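Local coordinates for protein chlorella virus DNA ligase-adenylate (Chlorella virus, PDB 1FVI) that probably seals nicks in duplex DNA as an ATP-dependent DNA ligase, captured here as the covalent ligase-adenylate intermediate, at residues 236-240 and 241-245; 15-18 and 19-23; 70-73 and 74-78. The protein carries 1 engineered substitution. All coordinates share one frame; numbering follows the deposited sequence.

Contact 1. Residues 236-240 and 241-245; sequences EVDYD and GVVFS
Gly-241 meets Asp-238 through its backbone N, which donates to OD2 of Asp-238 at 3.0 Å. The amide comes from above the carboxylate, 43° out of its plane. Gly-241 has a positive phi, as does Asp-240, and the two form the middle of a type I' turn from Tyr-239 to Val-242. Val-242 closes the turn, its N donating a hydrogen bond to Tyr-239 O at 3.1 Å.

At Val-243 the link is a CA-H...O contact, with CA 3.2 Å from Val-237 O. The same oxygen accepts a hydrogen bond from Phe-244 N at 3.2 Å, while Val-237 N returns one of 2.8 Å to Phe-244 O. These reciprocal bonds define the antiparallel hydrogen-bonded pair of the hairpin.

With CG between backbone N and carbonyl carbon (chi1 67°), Phe-244 turns its ring back toward the first strand. Val-237 CG2 lies over one face, 3.7 Å from the ring centroid and 23° off the normal, a CH-pi contact. Tyr-239 CB meets the ring edge in plane, 3.6 Å from CE2. Both aromatic rings also meet Phe-272, and Tyr-239 OH is hydrogen-bonded to Tyr-274 OH.

Ser-245 pairs with Glu-236 in the neighbouring non-hydrogen-bonded position, CB touching OE2 at 3.3 Å; that carboxylate oxygen is hydrogen-bonded to Ser-234 OG and, weakly, to Thr-200 OG1. The chemistry is thus divided along this hairpin of the OB-like domain: Asp-238 and backbone bonds secure the exposed turn, whereas Val-237 and Phe-244 share one apolar face, where Val-237 packs on Ala-194.

Contact 2. Residues 15-18 and 19-23; sequences EDVQ and FPCLA
Phe-19 folds back over Val-17, two residues earlier, and its ring can be traced atom by atom. CB sits against the carbonyl group of Gln-18. Beyond CG the ring splits into two flanks: CD1 lies 3.6 Å from Val-17 O, and CE1 then passes Val-17 CB at 3.9 Å. Along the other flank CE2 approaches Val-17 CG1 to 3.8 Å, and CZ reaches the same methyl at an equal distance. CG1 stands over one ring face, offset toward the rim, 3.9 Å from the centroid and 16° off the normal, a CH-pi contact.

This loop leads the chain into strand 21-25 of the adenylation domain, which runs antiparallel to 139-141 and leads directly to Lys-26, the residue that carries AMP covalently. Leu-147 of helix 144-156 touches both Val-17 and Phe-19.

With CG1 anti to the backbone N (chi1 177°), Val-17 also brings that methyl 3.9 Å from Cys-21 SG. The backbone is bridged by a single water, which donates to Val-17 O at 2.8 Å and accepts from Phe-19 N, likewise at 2.8 Å; Gln-18 O packs against Cys-21 CB.

Contact 3. Residues 70-73 and 74-78; sequences EGAT and FQDTT
Over the flat carboxylate of Asp-76 stands the hydroxyl of Thr-73, whose OG1 donates to OD2 at 2.6 Å. The approach is almost perpendicular, 83° out of the carboxylate plane. A second flat group, the Phe-74 ring, has Thr-78 OG1 on one face, 3.5 Å above the plane and over its centre.

Thr-73 is the N-cap of helix 74-82 and forms a capping box with Asp-76. Both reciprocal arms of the box are long and weak: Asp-76 N to Thr-73 OG1, and Thr-73 N to Asp-76 OD2, each 3.4 Å. OG1 reaches this position because it lies between its own backbone N and carbonyl carbon (chi1 60°), which turns it over the first helical residues. Gln-75 CG packs beside the same hydroxyl, and Ala-72 CB rests against Asp-76 CB at 4.0 Å. A negative carboxylate near the N-terminal end of the helix would probably be favoured by the helix dipole.

The helical bonding begins at once. Thr-73 O accepts a hydrogen bond from Thr-77 N at 3.0 Å, with a weak second one from Asp-76 N. One residue on, Phe-74 O is gripped twice by Thr-78, whose N and OG1 reach it from opposite faces of the carbonyl plane. The hydroxyl that holds Phe-74 O is the same one that stands over the Phe-74 ring.

Thr-77 OG1 ties the helix back to the preceding loop. It accepts from Ile-69 N and donates to a water at 2.7 Å, and the water in turn donates to Ala-72 O at 2.9 Å.

Overall arrangement
The three contacts are separate along the chain and in space. Contacts 2 and 3 belong to the adenylation domain; their centres lie about 30 Å apart on opposite sides of the chain's centre. Contact 3 is the nearer to the nucleotide: its Phe-74 side chain is about 8 Å from bound AMP and about 10 Å from the side chain of Lys-26. Contact 2 is farther off, with the Cys-21 side chain about 13 Å from AMP, and neither of these side chains touches the ligand. Contact 1 is in the OB-like domain, its centre about 33 Å from that of contact 2 and about 31 Å from that of contact 3, away from the AMP site.

Contact 1. Residues 236-240 and 241-245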
loop_
_atom_site.group_PDB
_atom_site.type_symbol
_atom_site.label_atom_id
_atom_site.label_comp_id
_atom_site.label_asym_id
_atom_site.label_seq_id
_atom_site.Cartn_x
_atom_site.Cartn_y
_atom_site.Cartn_z
ATOM N N GLU A 236 -17.090 18.900 3.055
ATOM C CA GLU A 236 -17.760 18.877 4.345
ATOM C C GLU A 236 -18.899 17.895 4.192
ATOM O O GLU A 236 -19.645 17.947 3.206
ATOM C CB GLU A 236 -18.244 20.275 4.731
ATOM C CG GLU A 236 -17.106 21.256 5.027
ATOM C CD GLU A 236 -16.136 21.446 3.853
ATOM O OE1 GLU A 236 -16.614 21.682 2.722
ATOM O OE2 GLU A 236 -14.900 21.358 4.063
ATOM N N VAL A 237 -19.004 16.978 5.154
ATOM C CA VAL A 237 -20.009 15.926 5.096
ATOM C C VAL A 237 -20.905 15.817 6.315
ATOM O O VAL A 237 -20.515 16.205 7.407
ATOM C CB VAL A 237 -19.329 14.561 4.827
ATOM C CG1 VAL A 237 -18.615 14.601 3.471
ATOM C CG2 VAL A 237 -18.337 14.239 5.947
ATOM N N ASP A 238 -22.098 15.252 6.118
ATOM C CA ASP A 238 -23.066 15.100 7.198
ATOM C C ASP A 238 -22.792 13.950 8.146
ATOM O O ASP A 238 -22.580 14.182 9.327
ATOM C CB ASP A 238 -24.515 15.014 6.676
ATOM C CG ASP A 238 -25.565 14.980 7.816
ATOM O OD1 ASP A 238 -26.028 16.044 8.272
ATOM O OD2 ASP A 238 -25.945 13.875 8.246
ATOM N N TYR A 239 -22.840 12.715 7.667
ATOM C CA TYR A 239 -22.609 11.572 8.571
ATOM C C TYR A 239 -23.499 11.580 9.836
ATOM O O TYR A 239 -23.064 11.974 10.932
ATOM C CB TYR A 239 -21.139 11.465 8.998
ATOM C CG TYR A 239 -20.820 10.152 9.681
ATOM C CD1 TYR A 239 -21.375 8.951 9.222
ATOM C CD2 TYR A 239 -19.988 10.105 10.795
ATOM C CE1 TYR A 239 -21.109 7.735 9.859
ATOM C CE2 TYR A 239 -19.714 8.895 11.441
ATOM C CZ TYR A 239 -20.277 7.722 10.966
ATOM O OH TYR A 239 -20.007 6.536 11.601
ATOM N N ASP A 240 -24.749 11.160 9.655
ATOM C CA ASP A 240 -25.736 11.077 10.729
ATOM C C ASP A 240 -25.715 12.250 11.706
ATOM O O ASP A 240 -25.428 12.089 12.894
ATOM C CB ASP A 240 -25.578 9.749 11.466
ATOM C CG ASP A 240 -25.354 8.583 10.518
ATOM O OD1 ASP A 240 -26.084 8.491 9.504
ATOM O OD2 ASP A 240 -24.426 7.781 10.774
ATOM N N GLY A 241 -25.957 13.441 11.172
ATOM C CA GLY A 241 -26.008 14.633 11.991
ATOM C C GLY A 241 -24.722 15.333 12.364
ATOM O O GLY A 241 -24.753 16.526 12.650
ATOM N N VAL A 242 -23.604 14.621 12.410
ATOM C CA VAL A 242 -22.350 15.275 12.772
ATOM C C VAL A 242 -21.556 15.743 11.550
ATOM O O VAL A 242 -21.037 14.947 10.774
ATOM C CB VAL A 242 -21.486 14.395 13.734
ATOM C CG1 VAL A 242 -20.080 14.970 13.872
ATOM C CG2 VAL A 242 -22.139 14.334 15.124
ATOM N N VAL A 243 -21.443 17.055 11.410
ATOM C CA VAL A 243 -20.728 17.636 10.293
ATOM C C VAL A 243 -19.238 17.777 10.563
ATOM O O VAL A 243 -18.826 18.142 11.661
ATOM C CB VAL A 243 -21.338 19.005 9.913
ATOM C CG1 VAL A 243 -20.603 19.626 8.717
ATOM C CG2 VAL A 243 -22.837 18.832 9.612
ATOM N N PHE A 244 -18.441 17.422 9.560
ATOM C CA PHE A 244 -16.984 17.520 9.619
ATOM C C PHE A 244 -16.433 17.453 8.198
ATOM O O PHE A 244 -17.125 17.021 7.270
ATOM C CB PHE A 244 -16.394 16.390 10.460
ATOM C CG PHE A 244 -16.572 15.036 9.855
ATOM C CD1 PHE A 244 -15.490 14.385 9.243
ATOM C CD2 PHE A 244 -17.823 14.424 9.858
ATOM C CE1 PHE A 244 -15.653 13.148 8.639
ATOM C CE2 PHE A 244 -18.001 13.180 9.254
ATOM C CZ PHE A 244 -16.914 12.539 8.642
ATOM N N SER A 245 -15.193 17.881 8.016
ATOM C CA SER A 245 -14.627 17.837 6.683
ATOM C C SER A 245 -13.649 16.699 6.468
ATOM O O SER A 245 -13.118 16.121 7.424
ATOM C CB SER A 245 -13.964 19.166 6.318
ATOM O OG SER A 245 -13.011 19.541 7.283
#

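Contact 2. Residues 15-18 and 19-23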
loop_
_atom_site.group_PDB
_atom_site.type_symbol
_atom_site.label_atom_id
_atom_site.label_comp_id
_atom_site.label_asym_id
_atom_site.label_seq_id
_atom_site.Cartn_x
_atom_site.Cartn_y
_atom_site.Cartn_z
ATOM N N GLU A 15 -3.581 -2.888 20.880
ATOM C CA GLU A 15 -2.760 -2.874 22.076
ATOM C C GLU A 15 -1.839 -4.103 22.147
ATOM O O GLU A 15 -0.947 -4.164 22.998
ATOM C CB GLU A 15 -3.619 -2.724 23.324
ATOM C CG GLU A 15 -4.486 -1.471 23.297
ATOM C CD GLU A 15 -4.888 -0.971 24.685
ATOM O OE1 GLU A 15 -4.512 -1.602 25.705
ATOM O OE2 GLU A 15 -5.572 0.076 24.754
ATOM N N ASP A 16 -2.014 -5.034 21.204
ATOM C CA ASP A 16 -1.187 -6.244 21.136
ATOM C C ASP A 16 0.172 -6.002 20.483
ATOM O O ASP A 16 1.093 -6.802 20.659
ATOM C CB ASP A 16 -1.891 -7.356 20.341
ATOM C CG ASP A 16 -2.894 -8.157 21.177
ATOM O OD1 ASP A 16 -2.722 -8.276 22.410
ATOM O OD2 ASP A 16 -3.848 -8.702 20.583
ATOM N N VAL A 17 0.299 -4.896 19.746
ATOM C CA VAL A 17 1.531 -4.573 19.017
ATOM C C VAL A 17 2.728 -4.313 19.906
ATOM O O VAL A 17 2.647 -3.522 20.830
ATOM C CB VAL A 17 1.331 -3.358 18.081
ATOM C CG1 VAL A 17 2.628 -2.984 17.390
ATOM C CG2 VAL A 17 0.297 -3.677 17.021
ATOM N N GLN A 18 3.817 -5.036 19.659
ATOM C CA GLN A 18 5.060 -4.849 20.406
ATOM C C GLN A 18 5.618 -3.606 19.732
ATOM O O GLN A 18 6.055 -3.646 18.574
ATOM C CB GLN A 18 5.936 -6.078 20.235
ATOM C CG GLN A 18 5.274 -7.337 20.802
ATOM C CD GLN A 18 4.936 -7.206 22.292
ATOM O OE1 GLN A 18 3.849 -7.585 22.729
ATOM N NE2 GLN A 18 5.869 -6.661 23.074
ATOM N N PHE A 19 5.667 -2.514 20.489
ATOM C CA PHE A 19 5.999 -1.244 19.889
ATOM C C PHE A 19 7.141 -0.814 19.052
ATOM O O PHE A 19 6.898 -0.120 18.058
ATOM C CB PHE A 19 5.366 -0.083 20.589
ATOM C CG PHE A 19 4.119 0.275 19.939
ATOM C CD1 PHE A 19 2.905 0.028 20.553
ATOM C CD2 PHE A 19 4.148 0.661 18.591
ATOM C CE1 PHE A 19 1.733 0.139 19.829
ATOM C CE2 PHE A 19 3.001 0.775 17.868
ATOM C CZ PHE A 19 1.785 0.511 18.481
ATOM N N PRO A 20 8.376 -0.993 19.502
ATOM C CA PRO A 20 9.303 -0.518 18.474
ATOM C C PRO A 20 9.059 -1.540 17.332
ATOM O O PRO A 20 9.430 -2.706 17.462
ATOM C CB PRO A 20 10.656 -0.695 19.150
ATOM C CG PRO A 20 10.326 -0.390 20.590
ATOM C CD PRO A 20 9.024 -1.130 20.815
ATOM N N CYS A 21 8.250 -1.143 16.340
ATOM C CA CYS A 21 7.914 -1.995 15.191
ATOM C C CYS A 21 8.136 -1.278 13.851
ATOM O O CYS A 21 8.208 -0.054 13.802
ATOM C CB CYS A 21 6.463 -2.529 15.292
ATOM S SG CYS A 21 5.120 -1.335 14.928
ATOM N N LEU A 22 8.307 -2.072 12.795
ATOM C CA LEU A 22 8.534 -1.588 11.439
ATOM C C LEU A 22 7.327 -1.791 10.519
ATOM O O LEU A 22 6.976 -2.915 10.168
ATOM C CB LEU A 22 9.781 -2.265 10.858
ATOM C CG LEU A 22 11.065 -1.947 11.639
ATOM C CD1 LEU A 22 12.235 -2.795 11.132
ATOM C CD2 LEU A 22 11.387 -0.463 11.505
ATOM N N ALA A 23 6.740 -0.692 10.058
ATOM C CA ALA A 23 5.544 -0.790 9.227
ATOM C C ALA A 23 5.677 -0.437 7.754
ATOM O O ALA A 23 6.537 0.342 7.360
ATOM C CB ALA A 23 4.408 0.032 9.863
HETATM O O HOH W 1 4.344 -2.796 22.918
#

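Contact 3. Residues 70-73 and 74-78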
loop_
_atom_site.group_PDB
_atom_site.type_symbol
_atom_site.label_atom_id
_atom_site.label_comp_id
_atom_site.label_asym_id
_atom_site.label_seq_id
_atom_site.Cartn_x
_atom_site.Cartn_y
_atom_site.Cartn_z
ATOM N N GLU A 70 -0.405 0.647 -10.977
ATOM C CA GLU A 70 -0.716 1.837 -10.186
ATOM C C GLU A 70 -2.138 2.360 -9.992
ATOM O O GLU A 70 -2.698 2.228 -8.899
ATOM C CB GLU A 70 0.215 2.987 -10.567
ATOM C CG GLU A 70 1.699 2.693 -10.333
ATOM C CD GLU A 70 2.072 2.461 -8.872
ATOM O OE1 GLU A 70 1.344 1.743 -8.153
ATOM O OE2 GLU A 70 3.127 2.983 -8.453
ATOM N N GLY A 71 -2.714 2.986 -11.015
ATOM C CA GLY A 71 -4.053 3.528 -10.851
ATOM C C GLY A 71 -5.166 2.661 -11.391
ATOM O O GLY A 71 -6.245 3.160 -11.667
ATOM N N ALA A 72 -4.909 1.367 -11.548
ATOM C CA ALA A 72 -5.912 0.444 -12.061
ATOM C C ALA A 72 -6.590 -0.306 -10.923
ATOM O O ALA A 72 -6.161 -0.228 -9.763
ATOM C CB ALA A 72 -5.267 -0.548 -13.021
ATOM N N THR A 73 -7.643 -1.044 -11.265
ATOM C CA THR A 73 -8.366 -1.826 -10.270
ATOM C C THR A 73 -7.659 -3.156 -10.032
ATOM O O THR A 73 -6.857 -3.600 -10.865
ATOM C CB THR A 73 -9.816 -2.119 -10.696
ATOM O OG1 THR A 73 -9.823 -2.865 -11.921
ATOM C CG2 THR A 73 -10.608 -0.812 -10.849
ATOM N N PHE A 74 -7.981 -3.795 -8.906
ATOM C CA PHE A 74 -7.387 -5.075 -8.549
ATOM C C PHE A 74 -7.675 -6.148 -9.586
ATOM O O PHE A 74 -6.822 -7.001 -9.856
ATOM C CB PHE A 74 -7.872 -5.548 -7.178
ATOM C CG PHE A 74 -7.272 -6.857 -6.752
ATOM C CD1 PHE A 74 -5.902 -6.960 -6.506
ATOM C CD2 PHE A 74 -8.069 -7.991 -6.623
ATOM C CE1 PHE A 74 -5.333 -8.174 -6.139
ATOM C CE2 PHE A 74 -7.504 -9.227 -6.251
ATOM C CZ PHE A 74 -6.140 -9.313 -6.011
ATOM N N GLN A 75 -8.874 -6.107 -10.165
ATOM C CA GLN A 75 -9.252 -7.084 -11.180
ATOM C C GLN A 75 -8.472 -6.879 -12.480
ATOM O O GLN A 75 -8.256 -7.821 -13.241
ATOM C CB GLN A 75 -10.769 -7.068 -11.424
ATOM C CG GLN A 75 -11.367 -5.697 -11.715
ATOM C CD GLN A 75 -12.892 -5.718 -11.793
ATOM O OE1 GLN A 75 -13.556 -6.447 -11.053
ATOM N NE2 GLN A 75 -13.451 -4.908 -12.687
ATOM N N ASP A 76 -8.032 -5.652 -12.721
ATOM C CA ASP A 76 -7.265 -5.365 -13.923
ATOM C C ASP A 76 -5.865 -5.911 -13.727
ATOM O O ASP A 76 -5.352 -6.656 -14.562
ATOM C CB ASP A 76 -7.227 -3.861 -14.180
ATOM C CG ASP A 76 -8.575 -3.312 -14.631
ATOM O OD1 ASP A 76 -9.323 -4.042 -15.335
ATOM O OD2 ASP A 76 -8.874 -2.143 -14.285
ATOM N N THR A 77 -5.272 -5.550 -12.591
ATOM C CA THR A 77 -3.941 -6.003 -12.213
ATOM C C THR A 77 -3.904 -7.535 -12.261
ATOM O O THR A 77 -3.014 -8.117 -12.863
ATOM C CB THR A 77 -3.593 -5.534 -10.774
ATOM O OG1 THR A 77 -3.451 -4.110 -10.746
ATOM C CG2 THR A 77 -2.297 -6.185 -10.283
ATOM N N THR A 78 -4.904 -8.171 -11.654
ATOM C CA THR A 78 -4.993 -9.626 -11.611
ATOM C C THR A 78 -4.933 -10.299 -12.978
ATOM O O THR A 78 -4.233 -11.289 -13.147
ATOM C CB THR A 78 -6.277 -10.080 -10.902
ATOM O OG1 THR A 78 -6.287 -9.580 -9.559
ATOM C CG2 THR A 78 -6.360 -11.597 -10.882
HETATM O O HOH W 2 -3.817 -1.883 -9.341
#